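Local coordinates for protein peptidyl-tRNA hydrolase (Sulfolobus solfataricus, PDB 1XTY) that hydrolyses peptidyl-tRNA to a free tRNA and an N-acyl amino acid, probably acting on peptidyl-tRNAs that drop off the ribosome during protein synthesis, at residues Lys16-Ile19 with Ala20-Ala24; Asn39-Trp42 with Lys43-Asn47; Asn47-His51 with Gln52-Lys56; Pro106-Leu109 with Val110-Ile113. One frame throughout, in Å; residues are numbered along the deposited sequence.

Each contact is local, joining residues three to six apart along a helix or round its end, without closing a long loop. Along the chain, contact 1 forms the first turns of helix 16-35; contact 2 starts helix 40-51, and contact 3 ends that helix and leads into strand 56-61. Contacts 2 and 3 share N47 and so run on from one another. Contact 4 takes in most of helix 107-114, straight after strand 97-106. None nests in or crosses another. Contacts 2 and 4 do touch, W45 packing on P106 and L109. Contacts 1 and 3 lie about 20 Å apart between centres, yet both reach the second subunit, where K56 packs on A21 of that neighbouring chain.

Contact 1. Residues Lys16-Ile19 with Ala20-Ala24; sequences KGKI and AAQVA
The torsions of K18 and Q22 bring their side chains together: K18 sets CG opposite its backbone N (chi1 -174°) and kinks at the next bond (chi2 71°), whereas Q22 places CG opposite its own carbonyl carbon (chi1 -56°) and also bends at chi2. The two side chains meet at a slant, and K18 CE comes within 3.7 Å of Q22 OE1. K18 NZ itself stands 3.9 Å from Q22 OE1, and a water bridges the distance: it accepts from K18 NZ at 3.1 Å and donates to Q22 OE1 at 3.1 Å. Both polar ends have further partners, K18 NZ a salt bridge to D86 and Q22 NE2 a hydrogen bond to T98 OG1. The amide of Q22 is therefore held through its oxygen and its nitrogen, which should fix its rotation. Lower down, Q22 CG lies 3.2 Å from K18 O, beside the carbonyl that Q22 N uses as acceptor. A sulfate ion, probably from the crystallisation liquor, lies about 3 Å from the Q22 side chain (nearest atoms).

On another side of the helix I19 and V23 lie side by side and point the same way, with I19 CG2 4.1 Å from V23 CG2. V23 continues onto I6 and V8 of strand 2-9, and A20 and A21 pack on I58 of the neighbouring subunit. Four successive backbone bonds, from A20 N to K16 O through V23 N to I19 O, give the regular i to i+4 ladder. These are the opening turns of the first of two helices, 16-35 and 40-51, in the crossover between the parallel neighbouring strands 2-9 and 56-61.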
# COMPACT_ATOMS: atom_id res chain seq x y z
N LYS A 16 -1.93 2.72 13.94
CA LYS A 16 -1.65 3.32 12.64
C LYS A 16 -0.68 2.48 11.81
O LYS A 16 -0.80 2.42 10.59
CB LYS A 16 -1.12 4.75 12.79
CG LYS A 16 0.21 4.87 13.50
CD LYS A 16 0.56 6.35 13.66
CE LYS A 16 1.90 6.54 14.37
NZ LYS A 16 2.24 7.98 14.53
N GLY A 17 0.26 1.82 12.47
CA GLY A 17 1.21 0.97 11.76
C GLY A 17 0.49 -0.20 11.14
O GLY A 17 0.75 -0.59 10.00
N LYS A 18 -0.44 -0.77 11.90
CA LYS A 18 -1.24 -1.91 11.46
C LYS A 18 -2.11 -1.50 10.28
O LYS A 18 -2.16 -2.20 9.26
CB LYS A 18 -2.13 -2.39 12.61
CG LYS A 18 -2.92 -3.65 12.33
CD LYS A 18 -2.00 -4.86 12.30
CE LYS A 18 -2.80 -6.15 12.21
NZ LYS A 18 -1.92 -7.35 12.09
N ILE A 19 -2.80 -0.38 10.41
CA ILE A 19 -3.67 0.13 9.36
C ILE A 19 -2.90 0.33 8.06
O ILE A 19 -3.37 -0.05 6.98
CB ILE A 19 -4.33 1.48 9.76
CG1 ILE A 19 -5.36 1.24 10.86
CG2 ILE A 19 -4.98 2.13 8.54
CD1 ILE A 19 -6.05 2.51 11.33
N ALA A 20 -1.72 0.92 8.16
CA ALA A 20 -0.90 1.17 6.97
C ALA A 20 -0.56 -0.14 6.26
O ALA A 20 -0.60 -0.21 5.03
CB ALA A 20 0.37 1.91 7.36
N ALA A 21 -0.22 -1.17 7.02
CA ALA A 21 0.12 -2.45 6.42
C ALA A 21 -1.08 -3.07 5.71
O ALA A 21 -0.95 -3.58 4.59
CB ALA A 21 0.64 -3.41 7.50
N GLN A 22 -2.25 -3.01 6.34
CA GLN A 22 -3.47 -3.57 5.75
C GLN A 22 -3.87 -2.85 4.46
O GLN A 22 -4.25 -3.50 3.48
CB GLN A 22 -4.63 -3.52 6.76
CG GLN A 22 -4.34 -4.22 8.08
CD GLN A 22 -4.10 -5.71 7.93
OE1 GLN A 22 -3.14 -6.25 8.50
NE2 GLN A 22 -4.96 -6.39 7.18
N VAL A 23 -3.80 -1.52 4.47
CA VAL A 23 -4.16 -0.74 3.29
C VAL A 23 -3.17 -1.02 2.16
O VAL A 23 -3.55 -1.12 0.99
CB VAL A 23 -4.18 0.78 3.63
CG1 VAL A 23 -4.31 1.61 2.36
CG2 VAL A 23 -5.35 1.08 4.56
N ALA A 24 -1.89 -1.15 2.50
CA ALA A 24 -0.86 -1.44 1.50
C ALA A 24 -1.12 -2.83 0.93
O ALA A 24 -0.86 -3.08 -0.25
CB ALA A 24 0.53 -1.37 2.14
O HOH W 1 -0.39 -5.82 9.83

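Contact 2. Residues Asn39-Trp42 with Lys43-Asn47; sequences NLRW and KEWLN
K43 N donates to N39 O at 3.1 Å, the first of four backbone bonds that satisfy the carbonyls of 39-42 in order. L40 O takes E44 N, R41 O takes W45 N at 3.0 Å, and W42 O takes L46 N at 2.9 Å. The polar ends of two side chains find their acceptors outside this turn: W42 NE1 donates to N78 O, and K43 NZ to S37 O, while K43 CG passes 3.5 Å from N39 O. For the charged pair the evidence is weaker. R41 NH1 is 4.2 Å from E44 OE1, an electrostatic attraction at most, since no N-H is aimed at the oxygen.

The R41 side chain also covers one face of the W45 indole. An extended chi1 (179°) and the bend at chi2 bring CG and CD over the ring, and the chi3 bend turns the guanidinium. R41 CG lies 3.6 Å from the centroid of the W45 six-membered ring, 19° off the normal, a CH-pi contact. The W42 and W45 rings are nearly parallel, planes at 22°, but offset so far that little of one covers the other; W42 CD1 meets W45 CZ3 at 3.8 Å. L46 turns its side chain onto helix 16-35. With N39 at the N-cap position and the i to i+4 series starting from its carbonyl, this is the N-terminal turn of an alpha-helix.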
# COMPACT_ATOMS: atom_id res chain seq x y z
N ASN A 39 -8.31 -8.84 -18.29
CA ASN A 39 -9.34 -7.82 -18.40
C ASN A 39 -8.71 -6.54 -18.93
O ASN A 39 -8.04 -5.81 -18.20
CB ASN A 39 -9.98 -7.58 -17.02
CG ASN A 39 -11.28 -6.80 -17.11
OD1 ASN A 39 -12.27 -7.16 -16.47
ND2 ASN A 39 -11.27 -5.73 -17.89
N LEU A 40 -8.93 -6.28 -20.21
CA LEU A 40 -8.37 -5.09 -20.86
C LEU A 40 -8.81 -3.78 -20.24
O LEU A 40 -8.01 -2.86 -20.10
CB LEU A 40 -8.72 -5.11 -22.35
CG LEU A 40 -8.06 -6.24 -23.14
CD1 LEU A 40 -8.54 -6.21 -24.59
CD2 LEU A 40 -6.55 -6.08 -23.08
N ARG A 41 -10.08 -3.68 -19.88
CA ARG A 41 -10.57 -2.46 -19.27
C ARG A 41 -9.82 -2.17 -17.97
O ARG A 41 -9.36 -1.06 -17.75
CB ARG A 41 -12.08 -2.56 -19.01
CG ARG A 41 -12.67 -1.33 -18.34
CD ARG A 41 -12.71 -0.13 -19.27
NE ARG A 41 -13.76 -0.26 -20.27
CZ ARG A 41 -14.06 0.69 -21.16
NH1 ARG A 41 -13.38 1.83 -21.17
NH2 ARG A 41 -15.04 0.49 -22.03
N TRP A 42 -9.69 -3.18 -17.12
CA TRP A 42 -8.99 -3.01 -15.85
C TRP A 42 -7.54 -2.57 -16.06
O TRP A 42 -7.04 -1.70 -15.34
CB TRP A 42 -8.99 -4.32 -15.05
CG TRP A 42 -10.32 -4.76 -14.54
CD1 TRP A 42 -11.53 -4.16 -14.75
CD2 TRP A 42 -10.58 -5.91 -13.73
NE1 TRP A 42 -12.53 -4.86 -14.12
CE2 TRP A 42 -11.97 -5.94 -13.48
CE3 TRP A 42 -9.78 -6.92 -13.18
CZ2 TRP A 42 -12.58 -6.94 -12.71
CZ3 TRP A 42 -10.38 -7.91 -12.41
CH2 TRP A 42 -11.76 -7.91 -12.18
N LYS A 43 -6.87 -3.17 -17.03
CA LYS A 43 -5.48 -2.83 -17.32
C LYS A 43 -5.34 -1.40 -17.81
O LYS A 43 -4.36 -0.72 -17.50
CB LYS A 43 -4.89 -3.82 -18.33
CG LYS A 43 -4.67 -5.21 -17.75
CD LYS A 43 -4.07 -6.16 -18.77
CE LYS A 43 -3.85 -7.53 -18.15
NZ LYS A 43 -3.39 -8.53 -19.15
N GLU A 44 -6.33 -0.94 -18.57
CA GLU A 44 -6.30 0.43 -19.07
C GLU A 44 -6.43 1.38 -17.88
O GLU A 44 -5.69 2.36 -17.77
CB GLU A 44 -7.45 0.66 -20.06
CG GLU A 44 -7.37 -0.21 -21.30
CD GLU A 44 -8.55 -0.02 -22.24
OE1 GLU A 44 -9.71 -0.13 -21.78
OE2 GLU A 44 -8.32 0.24 -23.44
N TRP A 45 -7.38 1.09 -16.99
CA TRP A 45 -7.57 1.94 -15.81
C TRP A 45 -6.31 1.94 -14.94
O TRP A 45 -5.95 2.97 -14.38
CB TRP A 45 -8.75 1.46 -14.97
CG TRP A 45 -10.10 1.63 -15.60
CD1 TRP A 45 -10.45 2.54 -16.56
CD2 TRP A 45 -11.29 0.91 -15.28
NE1 TRP A 45 -11.79 2.42 -16.86
CE2 TRP A 45 -12.33 1.43 -16.08
CE3 TRP A 45 -11.58 -0.13 -14.38
CZ2 TRP A 45 -13.64 0.95 -16.02
CZ3 TRP A 45 -12.89 -0.61 -14.32
CH2 TRP A 45 -13.90 -0.07 -15.14
N LEU A 46 -5.67 0.78 -14.81
CA LEU A 46 -4.46 0.70 -13.99
C LEU A 46 -3.34 1.58 -14.56
O LEU A 46 -2.69 2.33 -13.83
CB LEU A 46 -3.98 -0.76 -13.89
CG LEU A 46 -2.70 -1.01 -13.08
CD1 LEU A 46 -2.91 -0.59 -11.63
CD2 LEU A 46 -2.35 -2.50 -13.16
N ASN A 47 -3.12 1.49 -15.87
CA ASN A 47 -2.09 2.30 -16.50
C ASN A 47 -2.33 3.79 -16.32
O ASN A 47 -1.40 4.55 -16.02
CB ASN A 47 -2.00 1.98 -18.00
CG ASN A 47 -1.42 0.61 -18.26
OD1 ASN A 47 -0.34 0.28 -17.77
ND2 ASN A 47 -2.13 -0.19 -19.06

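Contact 3. Residues Asn47-His51 with Gln52-Lys56; sequences NEWLH and QGQPK
W49 and Q54 meet around a Schellman motif that ends helix 40-51, with G53 leaving it at positive phi (91°). Two backbone bonds lead back into the last turn: Q54 N to W49 O at 2.9 Å and G53 N to L50 O at 3.2 Å, the latter from above the carbonyl plane. Q52 N makes two weak bonds, to E48 O and W49 O.

Among apolar contacts, Q54 CA sits over one face of the W49 indole, 3.5 Å from the five-membered ring centroid, a CH-pi contact. P55 CD comes alongside at 3.5 Å from W49 CD1, and L50 CD2 packs on Q54 CG. W49 and Q54 also pack on V28 of the neighbouring subunit.

Side chains and a water add further polar bonds. The water donates to L50 O and accepts from Q54 NE2, which also bonds to T29 OG1 of the neighbouring subunit, and K56 NZ reaches Q54 O at 3.0 Å. N47 O receives H51 N and H51 ND1 from opposite faces of its carbonyl plane. At the indole edge, W49 NE1 donates to P55 O at 2.8 Å, nearly straight at 175°, with the oxygen in the ring plane.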
# COMPACT_ATOMS: atom_id res chain seq x y z
N ASN A 47 -3.12 1.49 -15.87
CA ASN A 47 -2.09 2.30 -16.50
C ASN A 47 -2.33 3.79 -16.32
O ASN A 47 -1.40 4.55 -16.02
CB ASN A 47 -2.00 1.98 -18.00
CG ASN A 47 -1.42 0.61 -18.26
OD1 ASN A 47 -0.34 0.28 -17.77
ND2 ASN A 47 -2.13 -0.19 -19.06
N GLU A 48 -3.58 4.22 -16.50
CA GLU A 48 -3.93 5.62 -16.33
C GLU A 48 -3.73 6.06 -14.88
O GLU A 48 -3.26 7.16 -14.61
CB GLU A 48 -5.39 5.85 -16.73
CG GLU A 48 -5.74 5.33 -18.11
CD GLU A 48 -7.24 5.37 -18.39
OE1 GLU A 48 -7.73 4.45 -19.06
OE2 GLU A 48 -7.91 6.32 -17.94
N TRP A 49 -4.12 5.18 -13.96
CA TRP A 49 -3.99 5.47 -12.54
C TRP A 49 -2.54 5.74 -12.18
O TRP A 49 -2.24 6.68 -11.44
CB TRP A 49 -4.52 4.28 -11.74
CG TRP A 49 -4.47 4.45 -10.25
CD1 TRP A 49 -5.15 5.36 -9.50
CD2 TRP A 49 -3.75 3.62 -9.33
NE1 TRP A 49 -4.90 5.15 -8.17
CE2 TRP A 49 -4.05 4.09 -8.03
CE3 TRP A 49 -2.88 2.53 -9.48
CZ2 TRP A 49 -3.51 3.51 -6.88
CZ3 TRP A 49 -2.35 1.94 -8.33
CH2 TRP A 49 -2.66 2.43 -7.05
N LEU A 50 -1.64 4.91 -12.70
CA LEU A 50 -0.22 5.09 -12.42
C LEU A 50 0.26 6.41 -13.01
O LEU A 50 1.02 7.14 -12.37
CB LEU A 50 0.57 3.91 -13.00
CG LEU A 50 0.28 2.56 -12.34
CD1 LEU A 50 0.88 1.44 -13.16
CD2 LEU A 50 0.84 2.55 -10.92
N HIS A 51 -0.20 6.74 -14.22
CA HIS A 51 0.19 7.99 -14.87
C HIS A 51 -0.34 9.21 -14.12
O HIS A 51 0.22 10.30 -14.22
CB HIS A 51 -0.33 8.04 -16.31
CG HIS A 51 0.51 7.28 -17.29
ND1 HIS A 51 0.63 5.91 -17.27
CD2 HIS A 51 1.26 7.71 -18.33
CE1 HIS A 51 1.41 5.52 -18.26
NE2 HIS A 51 1.81 6.59 -18.91
N GLN A 52 -1.42 9.02 -13.36
CA GLN A 52 -2.03 10.11 -12.61
C GLN A 52 -1.50 10.25 -11.19
O GLN A 52 -2.00 11.07 -10.42
CB GLN A 52 -3.55 9.92 -12.58
CG GLN A 52 -4.22 10.18 -13.93
CD GLN A 52 -5.69 9.80 -13.93
OE1 GLN A 52 -6.37 9.88 -12.91
NE2 GLN A 52 -6.20 9.41 -15.10
N GLY A 53 -0.49 9.46 -10.85
CA GLY A 53 0.08 9.56 -9.51
C GLY A 53 -0.53 8.64 -8.47
O GLY A 53 -0.39 8.89 -7.27
N GLN A 54 -1.21 7.59 -8.91
CA GLN A 54 -1.81 6.63 -7.98
C GLN A 54 -2.74 7.22 -6.92
O GLN A 54 -2.65 6.87 -5.75
CB GLN A 54 -0.72 5.83 -7.26
CG GLN A 54 0.17 4.99 -8.15
CD GLN A 54 1.31 4.36 -7.37
OE1 GLN A 54 1.11 3.84 -6.27
NE2 GLN A 54 2.51 4.40 -7.94
N PRO A 55 -3.65 8.13 -7.31
CA PRO A 55 -4.58 8.75 -6.37
C PRO A 55 -5.35 7.70 -5.56
O PRO A 55 -5.91 6.77 -6.14
CB PRO A 55 -5.52 9.55 -7.28
CG PRO A 55 -4.69 9.82 -8.48
CD PRO A 55 -3.95 8.54 -8.69
N LYS A 56 -5.38 7.85 -4.25
CA LYS A 56 -6.09 6.92 -3.38
C LYS A 56 -7.01 7.65 -2.41
O LYS A 56 -6.72 8.77 -1.99
CB LYS A 56 -5.10 6.09 -2.56
CG LYS A 56 -4.29 5.10 -3.36
CD LYS A 56 -3.26 4.42 -2.48
CE LYS A 56 -1.84 4.71 -2.94
NZ LYS A 56 -1.57 6.16 -3.05
O HOH W 2 2.55 6.21 -10.33

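Contact 4. Residues Pro106-Leu109 with Val110-Ile113; sequences PENL and VDSI
N108 and D111 present two flat groups one turn apart, the amide and carboxylate planes inclined at 39° to each other. N108 ND2 approaches D111 OD2 to 3.7 Å, a loose polar contact. A third flat group, the peptide carbonyl of L109, is met from above its plane: S112 N bonds to L109 O at 3.2 Å, lying 67° out of the carbonyl plane, away from a lone pair. The contact of S112 OG with L109 O, modelled at 2.5 Å, is too short to be relied on. With chi1 at 67°, S112 OG falls between its own backbone N and carbonyl carbon, and this swings it back onto the preceding turn.

The backbone bonds run through most of the short helix 107-114, with P106 at its N-cap position at the end of strand 97-106. P106 O accepts from V110 N at 2.9 Å, and V110 CG2 closes on P106 O to 3.3 Å.

D111 folds its carboxylate over the preceding turn too. D111 N bonds to E107 O at 2.7 Å, while D111 OD2 lies close to that same oxygen, a pairing of two acceptors that is probably unfavourable. E107 OE1 sits 4.6 Å from D111 OD2, a like charge. Outside the two segments, K3 NZ of strand 2-9 forms a salt bridge with E107 OE1 and probably offsets that repulsion. V110 packs on V5 of strand 2-9, I113 on helix 64-76, and P106 and L109 both on W45 of helix 40-51.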
# COMPACT_ATOMS: atom_id res chain seq x y z
N PRO A 106 -12.74 4.71 -12.75
CA PRO A 106 -13.28 6.08 -12.78
C PRO A 106 -13.86 6.43 -11.41
O PRO A 106 -14.68 5.69 -10.87
CB PRO A 106 -14.35 5.99 -13.86
CG PRO A 106 -13.74 5.04 -14.83
CD PRO A 106 -13.18 3.95 -13.93
N GLU A 107 -13.45 7.56 -10.85
CA GLU A 107 -13.92 7.93 -9.52
C GLU A 107 -15.43 8.04 -9.36
O GLU A 107 -15.96 7.75 -8.29
CB GLU A 107 -13.25 9.22 -9.05
CG GLU A 107 -13.56 10.45 -9.86
CD GLU A 107 -12.80 11.65 -9.34
OE1 GLU A 107 -12.92 11.95 -8.14
OE2 GLU A 107 -12.08 12.28 -10.14
N ASN A 108 -16.13 8.46 -10.42
CA ASN A 108 -17.58 8.58 -10.33
C ASN A 108 -18.19 7.18 -10.33
O ASN A 108 -19.26 6.95 -9.77
CB ASN A 108 -18.12 9.40 -11.50
CG ASN A 108 -17.70 10.85 -11.43
OD1 ASN A 108 -17.58 11.53 -12.45
ND2 ASN A 108 -17.49 11.34 -10.21
N LEU A 109 -17.49 6.25 -10.97
CA LEU A 109 -17.97 4.87 -11.02
C LEU A 109 -17.77 4.29 -9.63
O LEU A 109 -18.65 3.65 -9.08
CB LEU A 109 -17.17 4.07 -12.06
CG LEU A 109 -17.67 2.65 -12.32
CD1 LEU A 109 -19.14 2.69 -12.74
CD2 LEU A 109 -16.83 2.01 -13.41
N VAL A 110 -16.60 4.55 -9.04
CA VAL A 110 -16.31 4.06 -7.71
C VAL A 110 -17.19 4.75 -6.67
O VAL A 110 -17.58 4.15 -5.67
CB VAL A 110 -14.83 4.27 -7.33
CG1 VAL A 110 -14.54 3.65 -5.98
CG2 VAL A 110 -13.93 3.66 -8.40
N ASP A 111 -17.52 6.02 -6.92
CA ASP A 111 -18.37 6.77 -5.99
C ASP A 111 -19.77 6.18 -5.91
O ASP A 111 -20.46 6.36 -4.91
CB ASP A 111 -18.47 8.24 -6.39
CG ASP A 111 -17.23 9.04 -6.02
OD1 ASP A 111 -16.71 8.83 -4.90
OD2 ASP A 111 -16.80 9.88 -6.83
N SER A 112 -20.19 5.49 -6.96
CA SER A 112 -21.52 4.88 -6.95
C SER A 112 -21.50 3.72 -5.96
O SER A 112 -22.48 2.97 -5.84
CB SER A 112 -21.91 4.39 -8.35
OG SER A 112 -21.09 3.31 -8.78
N ILE A 113 -20.39 3.59 -5.24
CA ILE A 113 -20.20 2.54 -4.24
C ILE A 113 -19.78 3.09 -2.88
O ILE A 113 -20.31 2.68 -1.85
CB ILE A 113 -19.08 1.55 -4.64
CG1 ILE A 113 -19.36 0.96 -6.02
CG2 ILE A 113 -18.98 0.44 -3.60
CD1 ILE A 113 -18.27 0.01 -6.49